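Local coordinates for uncharacterized protein (Bacteroides caccae, PDB 3NO2) that is of unknown function but folds as a six-bladed beta-propeller resembling the Mal s 1 allergenic protein family, at residues I17-K22 / E26-Y31. Sequence-based numbering, arbitrary orientation.
Sequences IAIINK and EIVWEY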
# COMPACT_ATOMS: atom_id res chain seq x y z
N ILE A 17 -0.34 2.22 14.17
CA ILE A 17 0.43 2.88 13.11
C ILE A 17 1.50 3.71 13.82
O ILE A 17 1.36 4.05 14.99
CB ILE A 17 -0.43 3.72 12.14
CG1 ILE A 17 -1.19 4.80 12.87
CG2 ILE A 17 -1.40 2.75 11.38
CD1 ILE A 17 -1.95 5.73 11.97
N ALA A 18 2.59 3.99 13.14
CA ALA A 18 3.75 4.58 13.77
C ALA A 18 4.47 5.50 12.83
O ALA A 18 4.38 5.36 11.61
CB ALA A 18 4.70 3.48 14.31
N ILE A 19 5.25 6.43 13.40
CA ILE A 19 6.19 7.23 12.64
C ILE A 19 7.58 6.92 13.17
O ILE A 19 7.81 6.91 14.39
CB ILE A 19 5.92 8.75 12.73
CG1 ILE A 19 4.55 9.03 12.12
CG2 ILE A 19 7.05 9.55 12.01
CD1 ILE A 19 4.00 10.44 12.40
N ILE A 20 8.48 6.60 12.25
CA ILE A 20 9.85 6.19 12.55
C ILE A 20 10.79 7.27 12.01
O ILE A 20 10.67 7.74 10.88
CB ILE A 20 10.13 4.84 11.90
CG1 ILE A 20 9.25 3.77 12.59
CG2 ILE A 20 11.62 4.44 12.00
CD1 ILE A 20 9.27 2.37 11.96
N ASN A 21 11.76 7.65 12.84
CA ASN A 21 12.90 8.46 12.38
C ASN A 21 13.83 7.52 11.62
O ASN A 21 14.33 6.54 12.19
CB ASN A 21 13.60 9.06 13.62
CG ASN A 21 14.87 9.83 13.28
OD1 ASN A 21 15.65 9.44 12.44
ND2 ASN A 21 15.07 10.97 13.99
N LYS A 22 13.94 7.72 10.32
CA LYS A 22 14.69 6.80 9.47
C LYS A 22 16.15 6.62 9.94
O LYS A 22 16.68 5.51 9.94
CB LYS A 22 14.65 7.25 8.03
CG LYS A 22 15.36 6.31 7.07
CD LYS A 22 15.41 6.82 5.63
CE LYS A 22 16.07 5.82 4.73
NZ LYS A 22 16.13 6.29 3.32
N GLU A 26 14.16 4.80 15.28
CA GLU A 26 13.33 4.86 16.47
C GLU A 26 11.88 5.17 16.10
O GLU A 26 11.62 6.00 15.23
CB GLU A 26 13.84 5.93 17.42
CG GLU A 26 15.22 5.58 18.03
CD GLU A 26 15.16 4.69 19.28
OE1 GLU A 26 14.05 4.29 19.68
OE2 GLU A 26 16.25 4.42 19.85
N ILE A 27 10.96 4.50 16.76
CA ILE A 27 9.53 4.90 16.71
C ILE A 27 9.38 6.18 17.56
O ILE A 27 9.69 6.16 18.79
CB ILE A 27 8.63 3.78 17.23
CG1 ILE A 27 8.63 2.63 16.24
CG2 ILE A 27 7.17 4.30 17.45
CD1 ILE A 27 7.80 1.40 16.66
N VAL A 28 8.97 7.29 16.95
CA VAL A 28 8.84 8.55 17.66
C VAL A 28 7.38 8.91 17.96
O VAL A 28 7.14 9.89 18.67
CB VAL A 28 9.55 9.68 16.93
CG1 VAL A 28 11.08 9.36 16.83
CG2 VAL A 28 8.94 9.98 15.57
N TRP A 29 6.42 8.17 17.42
CA TRP A 29 5.00 8.45 17.57
C TRP A 29 4.24 7.20 17.19
O TRP A 29 4.66 6.48 16.25
CB TRP A 29 4.63 9.55 16.60
CG TRP A 29 3.15 9.94 16.49
CD1 TRP A 29 2.52 10.95 17.15
CD2 TRP A 29 2.18 9.38 15.60
NE1 TRP A 29 1.20 11.03 16.74
CE2 TRP A 29 0.97 10.08 15.79
CE3 TRP A 29 2.21 8.34 14.69
CZ2 TRP A 29 -0.19 9.78 15.06
CZ3 TRP A 29 1.04 8.03 13.97
CH2 TRP A 29 -0.12 8.74 14.17
N GLU A 30 3.20 6.87 17.95
CA GLU A 30 2.26 5.79 17.62
C GLU A 30 0.81 6.28 17.74
O GLU A 30 0.50 7.32 18.39
CB GLU A 30 2.43 4.53 18.49
CG GLU A 30 3.73 3.79 18.24
CD GLU A 30 3.89 2.50 19.03
OE1 GLU A 30 3.14 2.28 20.02
OE2 GLU A 30 4.78 1.68 18.66
N TYR A 31 -0.07 5.52 17.10
CA TYR A 31 -1.52 5.72 17.24
C TYR A 31 -2.17 4.35 17.21
O TYR A 31 -1.82 3.49 16.38
CB TYR A 31 -2.02 6.59 16.09
CG TYR A 31 -3.48 6.98 16.14
CD1 TYR A 31 -4.46 6.17 15.58
CD2 TYR A 31 -3.89 8.15 16.76
CE1 TYR A 31 -5.80 6.51 15.61
CE2 TYR A 31 -5.25 8.52 16.80
CZ TYR A 31 -6.21 7.68 16.22
OH TYR A 31 -7.54 8.02 16.22
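Ile-17 and Tyr-31 exchange two backbone hydrogen bonds, each 2.9 Å between the N of one residue and the O of the other, and an antiparallel hairpin runs from them toward its turn. Ile-19 and Trp-29 form the next hydrogen-bonded pair, but here the ladder illustrates how a classic beta bulge is built. Ile-19 N reaches Trp-29 O, whereas Ile-19 O accepts from Val-28 N at 2.8 Å, so two residues of 26-31 face one of 17-22. Past this extra residue, Ile-20 lies opposite Ile-27, and Asn-21 N bonds to Glu-26 O.

Apolar contacts divide between the two faces of the ribbon. On one, Ile-19 runs aslant to the indole of Trp-29: CG1 comes to 3.5 Å from CE3 of Trp-29, while CD1 lies against one ring face, displaced toward its rim. With CG anti to the backbone N (chi1 175°), the indole reaches along the strand, and CZ3 meets CG1 of Ile-17. That same CG1, held between its own backbone N and carbonyl carbon, also packs 3.8 Å from CB of Tyr-31. The other face carries Ala-18, Ile-20 and Ile-27; CG1 of Ile-20 touches CG1 of Ile-27 at 3.9 Å, and CG2 of Ile-27 reaches the methyl of Ala-18.

At the turn, Asn-21 OD1 accepts a hydrogen bond from Thr-24 N. Arg-63 makes a cation-pi contact with Trp-29, whose side chain also packs on strands 50-53 and 57-61. The hairpin forms the outer half of a four-stranded propeller blade: 26-32 is an edge strand, 16-21 pairs with 6-10, and the C-terminal strand 270-274 completes the sheet.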